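Local coordinates for protein phosphoribosylaminoimidazole carboxylase (Treponema denticola, PDB 5C5D) that catalyses the reversible carboxylation of 5-aminoimidazole ribonucleotide by CO2 to give 4-carboxy-5-aminoimidazole ribonucleotide, a step of purine biosynthesis, at residues D[45-48]-D[49-53]; D[98-101]-D[102-105]; D[114-117]-D[118-121]. The protein carries 1 engineered substitution. All coordinates share one frame; numbering follows the deposited sequence. Where two conformers were deposited one is given.

Interaction 1 of 3, residues D[45-48]-D[49-53]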
# COMPACT_ATOMS: atom_id res chain seq x y z
N HIS D 45 -17.47 31.54 -7.35
CA HIS D 45 -16.97 32.32 -6.23
C HIS D 45 -15.43 32.30 -6.22
O HIS D 45 -14.79 33.34 -6.02
CB HIS D 45 -17.57 31.77 -4.93
CG HIS D 45 -16.78 32.08 -3.70
ND1 HIS D 45 -16.82 33.31 -3.07
CD2 HIS D 45 -16.01 31.29 -2.91
CE1 HIS D 45 -16.08 33.27 -1.98
NE2 HIS D 45 -15.57 32.05 -1.86
N VAL D 46 -14.85 31.13 -6.47
CA VAL D 46 -13.39 30.98 -6.48
C VAL D 46 -12.83 31.79 -7.66
O VAL D 46 -11.88 32.54 -7.49
CB VAL D 46 -12.95 29.52 -6.57
CG1 VAL D 46 -11.47 29.41 -6.83
CG2 VAL D 46 -13.23 28.78 -5.25
N VAL D 47 -13.43 31.66 -8.83
CA VAL D 47 -12.98 32.43 -10.00
C VAL D 47 -13.03 33.93 -9.74
O VAL D 47 -12.11 34.67 -10.06
CB VAL D 47 -13.80 32.08 -11.25
CG1 VAL D 47 -13.56 33.10 -12.39
CG2 VAL D 47 -13.45 30.71 -11.71
N SER D 48 -14.14 34.40 -9.16
CA SER D 48 -14.29 35.82 -8.90
C SER D 48 -13.19 36.32 -7.98
O SER D 48 -12.60 37.39 -8.22
CB SER D 48 -15.67 36.09 -8.30
OG SER D 48 -16.64 36.01 -9.33
N MET D 49 -12.89 35.54 -6.95
CA MET D 49 -11.83 35.86 -6.00
C MET D 49 -10.47 35.89 -6.67
O MET D 49 -9.69 36.81 -6.45
CB MET D 49 -11.83 34.83 -4.88
CG MET D 49 -10.84 35.09 -3.81
SD MET D 49 -10.73 33.58 -2.85
CE MET D 49 -12.42 33.49 -2.27
N LEU D 50 -10.20 34.87 -7.47
CA LEU D 50 -8.91 34.79 -8.14
C LEU D 50 -8.74 35.98 -9.10
O LEU D 50 -7.63 36.52 -9.22
CB LEU D 50 -8.75 33.49 -8.90
CG LEU D 50 -8.72 32.21 -8.06
CD1 LEU D 50 -8.51 31.00 -8.96
CD2 LEU D 50 -7.62 32.27 -7.01
N LYS D 51 -9.81 36.41 -9.78
CA LYS D 51 -9.67 37.54 -10.71
C LYS D 51 -9.27 38.80 -9.95
O LYS D 51 -8.48 39.62 -10.46
CB LYS D 51 -10.96 37.78 -11.49
CG LYS D 51 -11.19 36.74 -12.57
CD LYS D 51 -12.43 37.06 -13.41
CE LYS D 51 -12.69 35.98 -14.45
NZ LYS D 51 -14.01 36.22 -15.13
N GLU D 52 -9.80 38.98 -8.75
CA GLU D 52 -9.46 40.15 -7.95
C GLU D 52 -7.97 40.14 -7.56
O GLU D 52 -7.28 41.16 -7.73
CB GLU D 52 -10.33 40.23 -6.70
CG GLU D 52 -11.78 40.60 -6.99
CD GLU D 52 -12.72 40.30 -5.85
OE1 GLU D 52 -12.27 39.80 -4.80
OE2 GLU D 52 -13.93 40.56 -6.00
N TYR D 53 -7.46 39.01 -7.07
CA TYR D 53 -6.05 38.92 -6.66
C TYR D 53 -5.12 39.00 -7.88
O TYR D 53 -4.06 39.64 -7.82
CB TYR D 53 -5.75 37.63 -5.87
CG TYR D 53 -6.36 37.68 -4.48
CD1 TYR D 53 -5.91 38.60 -3.54
CD2 TYR D 53 -7.37 36.82 -4.13
CE1 TYR D 53 -6.46 38.66 -2.27
CE2 TYR D 53 -7.92 36.84 -2.84
CZ TYR D 53 -7.47 37.77 -1.93
OH TYR D 53 -8.03 37.82 -0.68
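Leu50 N donates to Val46 O over 2.9 Å, with an N-H...O angle of 163°, in the middle of helix 43-54, which packs on the parallel sheet of the AIR carboxylase fold. The same i to i+4 pattern runs on either side of it: Met49 N bonds to His45 O, Lys51 N to Val47 O, Glu52 N follows on Ser48 O at a longer 3.3 Å, and Tyr53 N on Met49 O. These regular turns bring side chains four residues apart together on successive faces of the helix. On the face toward strands 4-9 and 31-36, Met49 runs out extended and then bends at chi3 (-62°), which turns its methyl CE back to the imidazole of His45, 3.5 Å from NE2. The methyl reaches the ring at an oblique angle, while NE2 itself is hydrogen-bonded to Ile36 O of strand 31-36, a bond that helps hold the ring where CE meets it. Both residues also pack on Asp154 of a second subunit. Val46 and Leu50 lie side by side and point the same way, CG1 of Val46 meeting CD1 of Leu50 at 4.0 Å; Val46 continues onto Phe75 and Leu50 onto Phe79 of helix 72-79. Val46 is also about 6 Å, side chain to side chain, from Asp38, an engineered residue at a substrate-binding position, which places Val46 near the substrate site. The more exposed side carries Lys51 beside Val47, both reaching Phe79. The extended chain of Lys51 runs alongside Val47, and its methylene carbon CE rests 3.6 Å from Val47 CG1, with the ammonium NZ just beyond.

Interaction 2 of 3, residues D[98-101]-D[102-105]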
# COMPACT_ATOMS: atom_id res chain seq x y z
N ASP D 98 -4.87 10.07 0.14
CA ASP D 98 -5.28 11.38 -0.44
C ASP D 98 -4.13 12.13 -1.07
O ASP D 98 -4.34 12.99 -1.91
CB ASP D 98 -5.92 12.27 0.64
CG ASP D 98 -7.30 11.79 1.08
OD1 ASP D 98 -8.09 11.28 0.23
OD2 ASP D 98 -7.63 11.94 2.30
N ILE D 99 -2.89 11.84 -0.67
CA ILE D 99 -1.77 12.59 -1.20
C ILE D 99 -1.65 12.43 -2.71
O ILE D 99 -1.21 13.37 -3.40
CB ILE D 99 -0.46 12.18 -0.50
CG1 ILE D 99 0.67 13.15 -0.84
CG2 ILE D 99 -0.07 10.78 -0.82
CD1 ILE D 99 0.37 14.59 -0.48
N TYR D 100 -2.08 11.30 -3.24
CA TYR D 100 -1.93 11.08 -4.70
C TYR D 100 -2.78 12.05 -5.51
O TYR D 100 -2.39 12.41 -6.63
CB TYR D 100 -2.25 9.64 -5.08
CG TYR D 100 -1.17 8.76 -4.54
CD1 TYR D 100 0.09 8.76 -5.14
CD2 TYR D 100 -1.36 8.02 -3.39
CE1 TYR D 100 1.09 8.01 -4.65
CE2 TYR D 100 -0.33 7.25 -2.89
CZ TYR D 100 0.88 7.28 -3.54
OH TYR D 100 1.94 6.51 -3.05
N SER D 101 -3.90 12.52 -4.96
CA SER D 101 -4.71 13.52 -5.67
C SER D 101 -4.02 14.87 -5.83
O SER D 101 -4.37 15.63 -6.74
CB SER D 101 -6.08 13.70 -4.97
OG SER D 101 -5.99 14.38 -3.72
N SER D 102 -3.08 15.19 -4.94
CA SER D 102 -2.27 16.40 -5.08
C SER D 102 -1.06 16.13 -5.97
O SER D 102 -0.61 17.06 -6.67
CB SER D 102 -1.80 16.92 -3.73
OG SER D 102 -2.87 17.36 -2.90
N LEU D 103 -0.52 14.91 -5.96
CA LEU D 103 0.68 14.56 -6.78
C LEU D 103 0.41 14.47 -8.30
O LEU D 103 1.19 15.00 -9.10
CB LEU D 103 1.30 13.21 -6.33
CG LEU D 103 2.13 13.13 -5.03
CD1 LEU D 103 2.32 11.68 -4.60
CD2 LEU D 103 3.49 13.78 -5.25
N ARG D 104 -0.65 13.78 -8.68
CA ARG D 104 -0.83 13.30 -10.05
C ARG D 104 -1.55 14.28 -10.97
O ARG D 104 -2.71 14.10 -11.36
CB ARG D 104 -1.57 11.97 -10.01
CG ARG D 104 -0.69 10.88 -9.41
CD ARG D 104 0.18 10.29 -10.50
NE ARG D 104 -0.62 9.46 -11.41
CZ ARG D 104 -0.27 9.05 -12.62
NH1 ARG D 104 0.87 9.44 -13.18
NH2 ARG D 104 -1.07 8.25 -13.31
N MET D 105 -0.84 15.33 -11.29
CA MET D 105 -1.35 16.39 -12.16
C MET D 105 -1.15 16.02 -13.63
O MET D 105 -0.20 15.29 -13.98
CB MET D 105 -0.65 17.70 -11.83
CG MET D 105 -0.94 18.24 -10.44
SD MET D 105 -2.66 18.69 -10.19
CE MET D 105 -3.36 17.26 -9.32
O HOH W 1 -3.74 15.64 -1.16
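A short helix around 99-103 is the helical part of the beta-alpha-beta unit between strands 84-86 and 112-113; in it Leu103 N bonds to Ile99 O and Arg104 N to Tyr100 O before an inverse gamma turn centred on Arg104 ends it. Leu103 lies alongside Tyr100, its CD1 3.7 Å from ring atom CD1 in an oblique approach. Leu103 also packs on Leu113 of strand 112-113, while the Tyr100 ring meets Phe94 of a third subunit. Toward its N-terminal end Asp98 O is gripped by Ser101 N. Ser101 OG also donates to Asp98 O, at 2.8 Å: chi1 (71°) sets the hydroxyl between backbone N and carbonyl carbon, from where it reaches Asp98 O in the carbonyl plane. A water also donates to Asp98 O and meets Ser102 OG at 2.6 Å, tying the carbonyl to the next serine, whose hydroxyl is bonded to Asn70 as well. The charged ends face another chain: Asp98 and Arg104 form reciprocal salt bridges with Arg104 and Asp98 of the third subunit. At the last residue of the turn, the doubly bent chain of Met105 folds back until its CE lies 3.2 Å from Ser101 O.

Interaction 3 of 3, residues D[114-117]-D[118-121]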
# COMPACT_ATOMS: atom_id res chain seq x y z
N VAL D 114 4.03 20.54 -1.10
CA VAL D 114 4.80 20.52 0.15
C VAL D 114 3.89 20.03 1.25
O VAL D 114 2.76 20.50 1.37
CB VAL D 114 5.33 21.91 0.49
CG1 VAL D 114 6.07 21.92 1.80
CG2 VAL D 114 6.28 22.38 -0.59
N LEU D 115 4.37 19.10 2.08
CA LEU D 115 3.50 18.56 3.11
C LEU D 115 3.32 19.41 4.35
O LEU D 115 2.20 19.53 4.86
CB LEU D 115 4.01 17.20 3.57
CG LEU D 115 3.89 16.07 2.57
CD1 LEU D 115 4.22 14.77 3.28
CD2 LEU D 115 2.51 16.02 1.98
N GLU D 116 4.40 19.94 4.89
CA GLU D 116 4.30 20.63 6.15
C GLU D 116 3.96 22.10 5.96
O GLU D 116 4.62 22.79 5.17
CB GLU D 116 5.60 20.52 6.92
CG GLU D 116 5.98 19.13 7.42
CD GLU D 116 5.14 18.66 8.57
OE1 GLU D 116 4.57 19.51 9.27
OE2 GLU D 116 5.06 17.42 8.78
N PRO D 117 3.02 22.61 6.74
CA PRO D 117 2.65 24.03 6.64
C PRO D 117 3.82 24.99 6.83
O PRO D 117 3.89 25.99 6.10
CB PRO D 117 1.60 24.20 7.74
CG PRO D 117 1.55 22.93 8.49
CD PRO D 117 2.14 21.87 7.66
N LYS D 118 4.73 24.72 7.76
CA LYS D 118 5.87 25.62 7.91
C LYS D 118 6.73 25.61 6.66
O LYS D 118 7.36 26.63 6.33
CB LYS D 118 6.72 25.25 9.14
CG LYS D 118 6.05 25.57 10.46
CD LYS D 118 7.00 25.32 11.61
CE LYS D 118 6.32 25.50 12.94
NZ LYS D 118 7.25 25.22 14.07
N ASN D 119 6.78 24.46 5.97
CA ASN D 119 7.59 24.33 4.75
C ASN D 119 6.90 24.98 3.59
O ASN D 119 7.56 25.47 2.70
CB ASN D 119 7.92 22.86 4.45
CG ASN D 119 9.03 22.34 5.35
OD1 ASN D 119 9.79 23.13 5.90
ND2 ASN D 119 9.13 21.02 5.53
N ALA D 120 5.57 25.03 3.60
CA ALA D 120 4.91 25.75 2.52
C ALA D 120 5.24 27.25 2.63
O ALA D 120 5.49 27.95 1.64
CB ALA D 120 3.39 25.52 2.54
N ALA D 121 5.27 27.76 3.86
CA ALA D 121 5.65 29.16 4.09
C ALA D 121 7.09 29.42 3.71
O ALA D 121 7.40 30.44 3.08
CB ALA D 121 5.42 29.53 5.53
O HOH W 2 7.12 19.16 4.13
O HOH W 3 4.81 22.40 9.63
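The N-terminus of helix 117-129, entered from strand 112-113 with Glu116 at the N-cap position and proline as the first helical residue, is the frame of this contact. Glu116 O takes the first regular helix bond from Ala120 N at 2.9 Å, and Asn119 N adds a weak one. Pro117 O receives the next, from Ala121 N. Proline has no N-H to offer, which suits the first turn, whose N-H groups have no carbonyl of a preceding helical turn to bond. The N-H of Lys118 is met instead by a water, which also donates to Glu116 OE1 over 2.9 Å; the bend of the glutamate at chi2 (-72°) turns its carboxylate so that OE1 meets the water. The other oxygen, OE2, forms a salt bridge with Arg68 of a fifth subunit. Asn119 crosses Glu116 obliquely, its ND2 3.8 Å from Glu116 CB, with amide and carboxylate planes at 89° to each other. A second water accepts from Asn119 ND2 at 3.1 Å and from Glu116 N, bridging the helix to the segment before it. The same amide bonds through OD1 to Gly108 N and through ND2 to Pro106 O of a fourth subunit. Val114 crosses Asn119 at about a right angle, its CG1, anti to the backbone N (chi1 177°), 3.4 Å from Asn119 CB. Pro117 packs on Lys20 and Ile21 of helix 15-27. A carboxylate linked by water to an N-H at this helix end would probably be stabilised by the helix dipole, and its tie to Arg68 of the fifth subunit joins the helix start electrostatically to the assembly.

Interactions 2 and 3 are buried and adjoin each other: Ile99 CD1 and Leu115 CD2 meet at 3.6 Å, and strand 112-113 lies between them in the chain. Both also touch the fourth subunit, whereas interaction 1 stands apart, with its centre 24 Å from each of theirs. It is partly buried, set in mid-helix, so regular backbone bonds and carbon contacts between i to i+4 side chains dominate, grading from the sheet-facing methionine to an exposed lysine. The other two lie at or near helix N-termini, where waters link side chains to backbone atoms and, in 98-105, a hydroxyl bonds one directly. Salt bridges to neighbouring subunits appear at 98-105 and 114-121, while 45-53 has mainly packing against its own sheet and helix 72-79.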